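Local atomic coordinates of SusD homolog (Bacteroides thetaiotaomicron VPI-5482, PDB entry 3IHV), a protein that probably binds glycans at the bacterial outer membrane, as expected for a member of the SusD family of sugar-binding proteins. Residues 244-249 / 374-379; 286-289 / 294-297; 325-330 / 351-356; 336-341 / 364-369. All blocks are in the same frame, centred on the assembly; numbering follows the deposited sequence.

Contact 1 (244-249 / 374-379). With EDO (1,2-ethanediol), chain O.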
loop_
_atom_site.group_PDB
_atom_site.type_symbol
_atom_site.label_atom_id
_atom_site.label_comp_id
_atom_site.label_asym_id
_atom_site.label_seq_id
_atom_site.Cartn_x
_atom_site.Cartn_y
_atom_site.Cartn_z
ATOM N N GLN A 244 18.157 0.267 -3.739
ATOM C CA GLN A 244 17.832 1.223 -4.783
ATOM C C GLN A 244 16.366 1.594 -4.791
ATOM O O GLN A 244 16.006 2.704 -5.180
ATOM C CB GLN A 244 18.287 0.701 -6.168
ATOM C CG GLN A 244 18.321 1.789 -7.236
ATOM C CD GLN A 244 19.380 2.857 -6.950
ATOM O OE1 GLN A 244 20.516 2.534 -6.657
ATOM N NE2 GLN A 244 19.006 4.125 -7.067
ATOM N N LEU A 245 15.476 0.657 -4.448
ATOM C CA LEU A 245 14.089 1.021 -4.358
ATOM C C LEU A 245 13.833 2.189 -3.395
ATOM O O LEU A 245 12.967 3.049 -3.665
ATOM C CB LEU A 245 13.247 -0.170 -3.858
ATOM C CG LEU A 245 13.068 -1.363 -4.792
ATOM C CD1 LEU A 245 12.633 -2.594 -4.041
ATOM C CD2 LEU A 245 12.093 -1.003 -5.946
ATOM N N TRP A 246 14.568 2.219 -2.289
ATOM C CA TRP A 246 14.346 3.206 -1.219
ATOM C C TRP A 246 15.054 4.505 -1.589
ATOM O O TRP A 246 14.505 5.612 -1.391
ATOM C CB TRP A 246 14.696 2.575 0.190
ATOM C CG TRP A 246 14.037 1.234 0.200
ATOM C CD1 TRP A 246 14.634 0.019 0.143
ATOM C CD2 TRP A 246 12.643 0.994 0.019
ATOM N NE1 TRP A 246 13.702 -0.957 -0.025
ATOM C CE2 TRP A 246 12.468 -0.384 -0.096
ATOM C CE3 TRP A 246 11.517 1.818 0.001
ATOM C CZ2 TRP A 246 11.214 -0.958 -0.258
ATOM C CZ3 TRP A 246 10.281 1.232 -0.171
ATOM C CH2 TRP A 246 10.147 -0.116 -0.306
ATOM N N LYS A 247 16.248 4.379 -2.160
ATOM C CA LYS A 247 16.926 5.551 -2.707
ATOM C C LYS A 247 15.993 6.231 -3.707
ATOM O O LYS A 247 15.771 7.441 -3.640
ATOM C CB LYS A 247 18.248 5.197 -3.424
ATOM C CG LYS A 247 19.315 4.620 -2.508
ATOM C CD LYS A 247 20.624 4.322 -3.245
ATOM C CE LYS A 247 21.689 3.707 -2.337
ATOM N NZ LYS A 247 23.043 3.476 -3.060
ATOM N N ASN A 248 15.423 5.454 -4.625
ATOM C CA ASN A 248 14.576 6.025 -5.662
ATOM C C ASN A 248 13.321 6.705 -5.131
ATOM O O ASN A 248 13.038 7.865 -5.457
ATOM C CB ASN A 248 14.130 4.941 -6.668
ATOM C CG ASN A 248 15.239 4.454 -7.560
ATOM O OD1 ASN A 248 16.339 5.021 -7.604
ATOM N ND2 ASN A 248 14.921 3.432 -8.357
ATOM N N THR A 249 12.579 5.993 -4.297
ATOM C CA THR A 249 11.301 6.519 -3.814
ATOM C C THR A 249 11.464 7.755 -2.901
ATOM O O THR A 249 10.587 8.613 -2.866
ATOM C CB THR A 249 10.454 5.400 -3.172
ATOM O OG1 THR A 249 9.054 5.718 -3.301
ATOM C CG2 THR A 249 10.846 5.195 -1.700
ATOM N N GLN A 374 17.016 10.947 6.447
ATOM C CA GLN A 374 18.380 11.343 6.727
ATOM C C GLN A 374 19.353 10.496 5.907
ATOM O O GLN A 374 20.318 11.005 5.367
ATOM C CB GLN A 374 18.658 11.175 8.206
ATOM C CG GLN A 374 20.075 11.425 8.639
ATOM C CD GLN A 374 20.491 12.882 8.567
ATOM O OE1 GLN A 374 19.675 13.812 8.738
ATOM N NE2 GLN A 374 21.775 13.087 8.393
ATOM N N LYS A 375 19.075 9.199 5.824
ATOM C CA LYS A 375 19.883 8.292 5.039
ATOM C C LYS A 375 19.786 8.508 3.518
ATOM O O LYS A 375 20.804 8.508 2.830
ATOM C CB LYS A 375 19.463 6.836 5.310
ATOM C CG LYS A 375 20.342 5.813 4.574
ATOM C CD LYS A 375 19.903 4.375 4.812
ATOM C CE LYS A 375 20.911 3.399 4.207
ATOM N NZ LYS A 375 20.346 2.019 4.214
ATOM N N TYR A 376 18.576 8.665 2.995
ATOM C CA TYR A 376 18.376 8.671 1.547
ATOM C C TYR A 376 18.265 9.994 0.785
ATOM O O TYR A 376 18.663 10.046 -0.367
ATOM C CB TYR A 376 17.170 7.800 1.205
ATOM C CG TYR A 376 17.369 6.324 1.494
ATOM C CD1 TYR A 376 18.402 5.614 0.889
ATOM C CD2 TYR A 376 16.501 5.628 2.286
ATOM C CE1 TYR A 376 18.574 4.272 1.122
ATOM C CE2 TYR A 376 16.662 4.286 2.526
ATOM C CZ TYR A 376 17.695 3.604 1.941
ATOM O OH TYR A 376 17.878 2.263 2.184
ATOM N N VAL A 377 17.707 11.035 1.394
ATOM C CA VAL A 377 17.415 12.248 0.641
ATOM C C VAL A 377 18.670 13.045 0.365
ATOM O O VAL A 377 19.360 13.444 1.289
ATOM C CB VAL A 377 16.305 13.055 1.312
ATOM C CG1 VAL A 377 16.041 14.346 0.543
ATOM C CG2 VAL A 377 15.069 12.228 1.322
ATOM N N THR A 378 18.991 13.224 -0.919
ATOM C CA THR A 378 20.238 13.898 -1.310
ATOM C C THR A 378 20.099 15.404 -1.469
ATOM O O THR A 378 21.117 16.125 -1.619
ATOM C CB THR A 378 20.741 13.338 -2.655
ATOM O OG1 THR A 378 19.746 13.561 -3.662
ATOM C CG2 THR A 378 21.011 11.856 -2.551
ATOM N N THR A 379 18.859 15.897 -1.473
ATOM C CA THR A 379 18.620 17.307 -1.720
ATOM C C THR A 379 17.888 18.040 -0.613
ATOM O O THR A 379 17.170 17.451 0.182
ATOM C CB THR A 379 17.843 17.474 -2.981
ATOM O OG1 THR A 379 16.583 16.792 -2.854
ATOM C CG2 THR A 379 18.648 16.883 -4.137
HETATM C C1 EDO O . 22.594 4.289 -8.398
HETATM O O1 EDO O . 22.938 3.447 -7.290
HETATM C C2 EDO O . 22.528 5.736 -7.942
HETATM O O2 EDO O . 21.487 5.939 -6.968
#
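The Tyr376 ring lies flat against the backbone of helix 242-250. One face is centred on the carbonyl carbon of Trp246 and also covers Lys247 N nearer the rim. On the opposite face sits CD of the neighbouring Lys375. Trp246 CB comes within 3.5 Å of CE2 of Tyr376. Lys247 CG meets the other flank, 3.7 Å from CD1 of Tyr376, and the lysine chain crosses the tyrosine side chain at about a right angle. Tyr376 CG stands anti to its own carbonyl carbon (chi1 -66°), which carries the ring to the helix. The Trp246 indole turns from the tyrosine and has Leu245 CB over one face. No hydrogen bond spans the two segments. Lys375 NZ donates to Tyr376 OH at 3.2 Å. With an alanine in place of Tyr376, the Trp246–Lys247 peptide would probably lose its aromatic cover, and Lys375 NZ its hydroxyl partner. Asn251, just beyond helix 242-250, fixes the approach: its ND2 reaches Lys247 O and Tyr376 O, and its OD1 takes Thr378 N. Val377 leaves helical geometry directly after the tyrosine. Short helix 373-376, at its C-terminal end, packs one aromatic ring onto helix 242-250, a plain helix-to-helix contact of the SusD-family fold.

Contact 2 (286-289 / 294-297)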
loop_
_atom_site.group_PDB
_atom_site.type_symbol
_atom_site.label_atom_id
_atom_site.label_comp_id
_atom_site.label_asym_id
_atom_site.label_seq_id
_atom_site.Cartn_x
_atom_site.Cartn_y
_atom_site.Cartn_z
ATOM N N VAL A 286 12.114 7.018 10.327
ATOM C CA VAL A 286 13.051 6.693 11.382
ATOM C C VAL A 286 12.924 7.844 12.355
ATOM O O VAL A 286 12.846 8.998 11.922
ATOM C CB VAL A 286 14.486 6.581 10.837
ATOM C CG1 VAL A 286 15.482 6.488 11.990
ATOM C CG2 VAL A 286 14.584 5.353 9.933
ATOM N N LYS A 287 12.885 7.561 13.656
ATOM C CA LYS A 287 12.774 8.615 14.661
ATOM C C LYS A 287 13.947 9.573 14.506
ATOM O O LYS A 287 15.097 9.160 14.563
ATOM C CB LYS A 287 12.717 7.990 16.062
ATOM C CG LYS A 287 12.404 8.940 17.188
ATOM C CD LYS A 287 11.009 9.509 17.097
ATOM C CE LYS A 287 10.435 9.968 18.437
ATOM N NZ LYS A 287 8.975 10.357 18.272
ATOM N N THR A 288 13.624 10.857 14.332
ATOM C CA THR A 288 14.611 11.918 14.040
ATOM C C THR A 288 14.234 13.241 14.676
ATOM O O THR A 288 13.071 13.678 14.596
ATOM C CB THR A 288 14.627 12.127 12.488
ATOM O OG1 THR A 288 14.773 10.868 11.825
ATOM C CG2 THR A 288 15.704 13.155 12.008
ATOM N N THR A 289 15.193 13.894 15.330
ATOM C CA THR A 289 14.928 15.188 15.923
ATOM C C THR A 289 15.012 16.318 14.902
ATOM O O THR A 289 15.718 16.230 13.908
ATOM C CB THR A 289 15.988 15.548 16.974
ATOM O OG1 THR A 289 17.281 15.496 16.360
ATOM C CG2 THR A 289 15.947 14.598 18.165
ATOM N N VAL A 294 18.033 23.156 9.748
ATOM C CA VAL A 294 18.656 22.031 9.036
ATOM C C VAL A 294 17.713 20.883 8.701
ATOM O O VAL A 294 17.708 20.367 7.585
ATOM C CB VAL A 294 19.768 21.423 9.917
ATOM C CG1 VAL A 294 20.439 20.230 9.187
ATOM C CG2 VAL A 294 20.775 22.502 10.311
ATOM N N ARG A 295 16.893 20.502 9.667
ATOM C CA ARG A 295 16.116 19.280 9.519
ATOM C C ARG A 295 14.834 19.366 10.272
ATOM O O ARG A 295 14.794 19.921 11.359
ATOM C CB ARG A 295 16.952 18.165 10.137
ATOM C CG ARG A 295 16.466 16.787 9.966
ATOM C CD ARG A 295 17.527 15.792 10.450
ATOM N NE ARG A 295 17.603 15.663 11.910
ATOM C CZ ARG A 295 18.530 14.924 12.537
ATOM N NH1 ARG A 295 19.475 14.301 11.851
ATOM N NH2 ARG A 295 18.534 14.818 13.859
ATOM N N GLY A 296 13.786 18.797 9.679
ATOM C CA GLY A 296 12.531 18.700 10.382
ATOM C C GLY A 296 12.571 17.389 11.157
ATOM O O GLY A 296 13.353 16.509 10.833
ATOM N N SER A 297 11.762 17.286 12.202
ATOM C CA SER A 297 11.678 16.017 12.943
ATOM C C SER A 297 10.829 14.987 12.195
ATOM O O SER A 297 10.110 15.335 11.253
ATOM C CB SER A 297 11.119 16.281 14.350
ATOM O OG SER A 297 9.842 16.879 14.258
#
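Arg295 reaches across to Thr288 and Thr289 and ends in a set of hydrogen bonds. From CB the chain runs out extended, with CG anti to the backbone N (chi1 -172°). CD passes the methyl of Thr288, 3.6 Å from its CG2. The chain then bends at the CG–CD bond (chi3 77°), which turns the guanidinium edge to Thr289. NE donates to Thr289 O at 2.8 Å, nearly in line with the carbonyl bond and close to the guanidinium plane. NH2 donates to Thr289 OG1 at 2.9 Å, exactly in that plane, and makes a weak second bond to Thr289 O. The guanidinium thus grips Thr289 side-on, through backbone and side chain together. Thr288 CG2 sits over one face, 3.1 Å from Arg295 NE, so packing is tight there. NH1 reaches Gln374 OE1, and NH2 also has Thr331 O. Thr289 OG1 has a further partner in Asp332. Thr288 keeps its hydroxyl on its own side, where OG1 donates to Val286 O at 2.7 Å. Nearby, the carbonyl of Thr288 rests on Ser297, with O 3.2 Å from CA. The backbones of Thr288 and Cys298 are hydrogen-bonded, and the chain turns back between them. Val294 and Arg295 both face Ile291, a classic beta bulge in this hairpin-like loop.

Contact 3 (325-330 / 351-356)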
loop_
_atom_site.group_PDB
_atom_site.type_symbol
_atom_site.label_atom_id
_atom_site.label_comp_id
_atom_site.label_asym_id
_atom_site.label_seq_id
_atom_site.Cartn_x
_atom_site.Cartn_y
_atom_site.Cartn_z
ATOM N N ILE A 325 14.211 -2.486 8.458
ATOM C CA ILE A 325 13.973 -2.229 9.889
ATOM C C ILE A 325 15.127 -1.446 10.497
ATOM O O ILE A 325 16.292 -1.827 10.317
ATOM C CB ILE A 325 13.804 -3.542 10.672
ATOM C CG1 ILE A 325 12.656 -4.385 10.108
ATOM C CG2 ILE A 325 13.571 -3.298 12.171
ATOM C CD1 ILE A 325 12.496 -5.798 10.739
ATOM N N ALA A 326 14.784 -0.346 11.181
ATOM C CA ALA A 326 15.734 0.530 11.818
ATOM C C ALA A 326 15.777 0.263 13.311
ATOM O O ALA A 326 14.785 0.448 13.999
ATOM C CB ALA A 326 15.375 2.017 11.602
ATOM N N ASN A 327 16.930 -0.154 13.798
ATOM C CA ASN A 327 17.136 -0.349 15.235
ATOM C C ASN A 327 17.788 0.890 15.837
ATOM O O ASN A 327 18.318 0.838 16.953
ATOM C CB ASN A 327 17.996 -1.595 15.484
ATOM C CG ASN A 327 19.427 -1.455 14.975
ATOM O OD1 ASN A 327 19.786 -0.492 14.280
ATOM N ND2 ASN A 327 20.276 -2.417 15.347
ATOM N N TYR A 328 17.656 2.015 15.133
ATOM C CA TYR A 328 18.353 3.249 15.472
ATOM C C TYR A 328 17.443 4.419 15.263
ATOM O O TYR A 328 16.422 4.297 14.603
ATOM C CB TYR A 328 19.553 3.421 14.514
ATOM C CG TYR A 328 19.178 3.445 13.040
ATOM C CD1 TYR A 328 18.785 4.634 12.412
ATOM C CD2 TYR A 328 19.175 2.278 12.276
ATOM C CE1 TYR A 328 18.437 4.674 11.077
ATOM C CE2 TYR A 328 18.808 2.299 10.935
ATOM C CZ TYR A 328 18.457 3.512 10.330
ATOM O OH TYR A 328 18.070 3.553 8.999
ATOM N N GLN A 329 17.868 5.567 15.778
ATOM C CA GLN A 329 17.179 6.834 15.584
ATOM C C GLN A 329 18.287 7.877 15.386
ATOM O O GLN A 329 19.456 7.609 15.616
ATOM C CB GLN A 329 16.374 7.208 16.844
ATOM C CG GLN A 329 17.177 7.375 18.135
ATOM C CD GLN A 329 16.260 7.863 19.253
ATOM O OE1 GLN A 329 15.363 8.676 18.995
ATOM N NE2 GLN A 329 16.421 7.324 20.454
ATOM N N TYR A 330 17.903 9.082 14.998
ATOM C CA TYR A 330 18.845 10.159 14.819
ATOM C C TYR A 330 18.566 11.206 15.903
ATOM O O TYR A 330 17.442 11.729 15.983
ATOM C CB TYR A 330 18.661 10.796 13.460
ATOM C CG TYR A 330 18.985 9.875 12.328
ATOM C CD1 TYR A 330 20.297 9.501 12.068
ATOM C CD2 TYR A 330 17.987 9.362 11.522
ATOM C CE1 TYR A 330 20.600 8.613 11.004
ATOM C CE2 TYR A 330 18.282 8.514 10.468
ATOM C CZ TYR A 330 19.581 8.128 10.217
ATOM O OH TYR A 330 19.858 7.273 9.151
ATOM N N GLU A 351 25.879 -5.025 21.990
ATOM C CA GLU A 351 25.683 -6.318 22.665
ATOM C C GLU A 351 24.228 -6.483 23.122
ATOM O O GLU A 351 23.606 -7.539 22.949
ATOM C CB GLU A 351 26.625 -6.431 23.872
ATOM C CG GLU A 351 26.593 -7.808 24.538
ATOM C CD GLU A 351 27.413 -7.871 25.825
ATOM O OE1 GLU A 351 27.455 -6.860 26.571
ATOM O OE2 GLU A 351 27.983 -8.952 26.114
ATOM N N LYS A 352 23.682 -5.429 23.711
ATOM C CA LYS A 352 22.276 -5.463 24.101
ATOM C C LYS A 352 21.391 -5.647 22.886
ATOM O O LYS A 352 20.421 -6.428 22.925
ATOM C CB LYS A 352 21.868 -4.168 24.797
ATOM C CG LYS A 352 22.379 -4.001 26.210
ATOM C CD LYS A 352 21.871 -2.681 26.786
ATOM C CE LYS A 352 22.413 -2.399 28.140
ATOM N NZ LYS A 352 21.894 -1.079 28.608
ATOM N N ASP A 353 21.710 -4.953 21.789
ATOM C CA ASP A 353 20.804 -5.036 20.640
ATOM C C ASP A 353 20.719 -6.464 20.069
ATOM O O ASP A 353 19.658 -6.906 19.650
ATOM C CB ASP A 353 21.195 -4.059 19.530
ATOM C CG ASP A 353 20.071 -3.861 18.541
ATOM O OD1 ASP A 353 19.065 -3.192 18.930
ATOM O OD2 ASP A 353 20.166 -4.440 17.412
ATOM N N ALA A 354 21.827 -7.195 20.088
ATOM C CA ALA A 354 21.871 -8.536 19.513
ATOM C C ALA A 354 21.208 -9.632 20.351
ATOM O O ALA A 354 20.730 -10.610 19.817
ATOM C CB ALA A 354 23.348 -8.910 19.245
ATOM N N ASP A 355 21.167 -9.448 21.655
ATOM C CA ASP A 355 20.665 -10.455 22.597
ATOM C C ASP A 355 19.172 -10.268 22.817
ATOM O O ASP A 355 18.762 -9.257 23.332
ATOM C CB ASP A 355 21.421 -10.305 23.905
ATOM C CG ASP A 355 21.092 -11.401 24.920
ATOM O OD1 ASP A 355 20.010 -12.001 24.836
ATOM O OD2 ASP A 355 21.945 -11.653 25.796
ATOM N N PRO A 356 18.349 -11.274 22.455
ATOM C CA PRO A 356 16.910 -11.096 22.573
ATOM C C PRO A 356 16.377 -10.862 23.971
ATOM O O PRO A 356 15.277 -10.338 24.087
ATOM C CB PRO A 356 16.330 -12.396 21.997
ATOM C CG PRO A 356 17.432 -13.345 21.973
ATOM C CD PRO A 356 18.703 -12.573 21.860
HETATM O O HOH W 1 18.651 -0.663 19.230
#
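Strand 325-330 is interrupted at Asn327, and there it faces the last turns of helix 346-354, with the CA atoms of Asn327 and Asp353 8.0 Å apart. At this spacing only the two side chains meet across the segments. Asn327 ND2 donates to Asp353 OD2 at 2.9 Å, with an N-H...O angle of 151°. The acceptor lies near the amide plane of Asn327. The carboxylate is met differently: the donor stands above its plane, 61° out of it, and the two flat groups are steeply turned against each other. Asn327 CG sits between the backbone N and the carbonyl carbon (chi1 66°), which aims the amide at the helix. A second link runs through a water. That water donates to Asn327 O at 2.7 Å and to Asp353 OD1 at 2.6 Å. Asn327 is therefore held at both its side-chain amide and its backbone carbonyl. A molecule of 1,2-ethanediol, probably from the crystallisation liquor, lies about 3 Å from the Asn327 side chain. Further partners complete the carboxylate: Arg313 NH2 forms a salt bridge to OD2, and Tyr366 OH bonds to OD1. With an alanine in place of Asp353, Arg313 would probably be left without its counter-charge, and the Asn327 amide would be freer to turn. Each carboxylate oxygen thus has two partners: OD2 has the amide and the Arg313 charge, OD1 the water and the Tyr366 hydroxyl. This environment is likely to favour the ionised form of Asp353 and ties the helix to the break in the strand.

Contact 4 (336-341 / 364-369)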
loop_
_atom_site.group_PDB
_atom_site.type_symbol
_atom_site.label_atom_id
_atom_site.label_comp_id
_atom_site.label_asym_id
_atom_site.label_seq_id
_atom_site.Cartn_x
_atom_site.Cartn_y
_atom_site.Cartn_z
ATOM N N SER A 336 21.960 6.704 16.623
ATOM C CA SER A 336 22.103 6.015 17.883
ATOM C C SER A 336 21.171 4.828 17.964
ATOM O O SER A 336 20.039 4.895 17.491
ATOM C CB SER A 336 21.768 7.014 18.991
ATOM O OG SER A 336 21.716 6.379 20.232
ATOM N N LEU A 337 21.619 3.733 18.562
ATOM C CA LEU A 337 20.739 2.557 18.677
ATOM C C LEU A 337 19.632 2.833 19.685
ATOM O O LEU A 337 19.874 3.440 20.714
ATOM C CB LEU A 337 21.506 1.335 19.152
ATOM C CG LEU A 337 22.526 0.808 18.173
ATOM C CD1 LEU A 337 23.417 -0.209 18.909
ATOM C CD2 LEU A 337 21.835 0.229 16.889
ATOM N N TRP A 338 18.439 2.343 19.389
ATOM C CA TRP A 338 17.303 2.469 20.294
ATOM C C TRP A 338 17.598 1.912 21.684
ATOM O O TRP A 338 17.177 2.494 22.688
ATOM C CB TRP A 338 16.046 1.787 19.692
ATOM C CG TRP A 338 15.220 2.699 18.879
ATOM C CD1 TRP A 338 15.098 2.732 17.540
ATOM C CD2 TRP A 338 14.431 3.776 19.382
ATOM N NE1 TRP A 338 14.221 3.720 17.170
ATOM C CE2 TRP A 338 13.815 4.386 18.290
ATOM C CE3 TRP A 338 14.154 4.242 20.664
ATOM C CZ2 TRP A 338 12.949 5.465 18.432
ATOM C CZ3 TRP A 338 13.301 5.295 20.804
ATOM C CH2 TRP A 338 12.732 5.908 19.703
ATOM N N VAL A 339 18.377 0.838 21.771
ATOM C CA VAL A 339 18.669 0.245 23.060
ATOM C C VAL A 339 19.712 0.973 23.892
ATOM O O VAL A 339 19.864 0.640 25.063
ATOM C CB VAL A 339 19.125 -1.198 22.927
ATOM C CG1 VAL A 339 18.039 -1.986 22.235
ATOM C CG2 VAL A 339 20.464 -1.270 22.156
ATOM N N ALA A 340 20.401 1.960 23.318
ATOM C CA ALA A 340 21.473 2.660 24.043
ATOM C C ALA A 340 20.889 3.493 25.160
ATOM O O ALA A 340 20.061 4.381 24.928
ATOM C CB ALA A 340 22.320 3.538 23.087
ATOM N N GLY A 341 21.247 3.127 26.383
ATOM C CA GLY A 341 20.847 3.850 27.569
ATOM C C GLY A 341 21.906 4.895 27.885
ATOM O O GLY A 341 22.933 4.987 27.227
ATOM N N GLN A 364 11.045 -2.225 21.371
ATOM C CA GLN A 364 9.708 -2.011 20.866
ATOM C C GLN A 364 9.569 -0.732 20.041
ATOM O O GLN A 364 8.546 -0.524 19.363
ATOM C CB GLN A 364 8.702 -2.011 22.032
ATOM C CG GLN A 364 8.700 -3.318 22.828
ATOM C CD GLN A 364 7.818 -3.234 24.073
ATOM O OE1 GLN A 364 6.853 -3.982 24.203
ATOM N NE2 GLN A 364 8.162 -2.309 24.997
ATOM N N ASN A 365 10.597 0.123 20.091
ATOM C CA ASN A 365 10.588 1.392 19.391
ATOM C C ASN A 365 11.233 1.348 18.001
ATOM O O ASN A 365 11.233 2.376 17.329
ATOM C CB ASN A 365 11.208 2.488 20.246
ATOM C CG ASN A 365 10.304 2.923 21.373
ATOM O OD1 ASN A 365 9.089 2.979 21.204
ATOM N ND2 ASN A 365 10.895 3.310 22.498
ATOM N N TYR A 366 11.775 0.203 17.574
ATOM C CA TYR A 366 12.300 0.051 16.213
ATOM C C TYR A 366 11.219 0.506 15.236
ATOM O O TYR A 366 10.009 0.347 15.498
ATOM C CB TYR A 366 12.591 -1.413 15.848
ATOM C CG TYR A 366 13.795 -2.120 16.437
ATOM C CD1 TYR A 366 14.524 -1.605 17.514
ATOM C CD2 TYR A 366 14.147 -3.380 15.946
ATOM C CE1 TYR A 366 15.603 -2.300 18.036
ATOM C CE2 TYR A 366 15.181 -4.073 16.450
ATOM C CZ TYR A 366 15.904 -3.549 17.517
ATOM O OH TYR A 366 16.964 -4.241 18.022
ATOM N N THR A 367 11.659 1.039 14.094
ATOM C CA THR A 367 10.767 1.570 13.069
ATOM C C THR A 367 11.114 0.952 11.713
ATOM O O THR A 367 12.109 0.232 11.578
ATOM C CB THR A 367 10.938 3.102 12.931
ATOM O OG1 THR A 367 12.298 3.402 12.503
ATOM C CG2 THR A 367 10.654 3.800 14.262
ATOM N N PRO A 368 10.292 1.230 10.703
ATOM C CA PRO A 368 10.779 0.873 9.372
ATOM C C PRO A 368 12.013 1.732 9.054
ATOM O O PRO A 368 12.184 2.822 9.626
ATOM C CB PRO A 368 9.600 1.282 8.455
ATOM C CG PRO A 368 8.402 1.466 9.376
ATOM C CD PRO A 368 8.941 1.809 10.687
ATOM N N ALA A 369 12.875 1.246 8.156
ATOM C CA ALA A 369 14.040 1.998 7.685
ATOM C C ALA A 369 13.924 2.324 6.197
ATOM O O ALA A 369 14.772 2.999 5.637
ATOM C CB ALA A 369 15.319 1.221 7.936
HETATM O O HOH W 2 13.659 4.918 14.462
#
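Asn365 presses its CB onto the six-membered ring of Trp338. The CH-pi contact is close to perpendicular, with CB 3.4 Å from the ring centroid and 10° off the normal. With Asn365 CG anti to the carbonyl carbon (chi1 -74°), the amide is carried outward, and ND2 lies above and just beyond the rim, 3.5 Å from Trp338 CZ3. The amide and ring planes are 48° apart. Asn365 O also lies over this face, but its angle to NE1 is too poor for a bond; it accepts from Lys303 NZ. The indole N-H instead uses a water in the ring plane, 3.0 Å from NE1. That water donates to Thr367 OG1 at 2.8 Å. Trp338 CB meets the edge of the Tyr366 ring, 4.3 Å from CD1. Trp338 follows strand 335-337 and Thr367 lies in strand 367-368, the outer strands of a three-stranded antiparallel sheet with 325-330 between. Trp338 lies at the second position of a type I beta turn closed by Ala340 N to Leu337 O. Its backbone is hydrogen-bonded to Asn327. Thr367 OG1 is turned by its own bond to Pro368 O at 2.9 Å. Tyr366 is set by Asp353 at its hydroxyl and by an edge-to-face contact with His306.

Contacts 2, 3 and 4 all fall between the two segments of contact 1 along the chain. Contact 2 closes before contacts 3 and 4, whose segments alternate. Contacts 3 and 4 are nearly coincident, with centres about 5 Å apart, and share the sheet of strands 335-337, 325-330 and 367-368. Contact 2 lies about 14 Å from contact 4, and its segment 286-289 bonds by backbone to Tyr330 in the central strand. Contact 1 is about 15 Å from contact 2, and Gln374 OE1 probably bonds to Arg295 NH1. Helix 373-376 follows strand 367-368. Together the contacts knit this small sheet, its loops and helix 242-250 into one continuous region of the SusD-family fold.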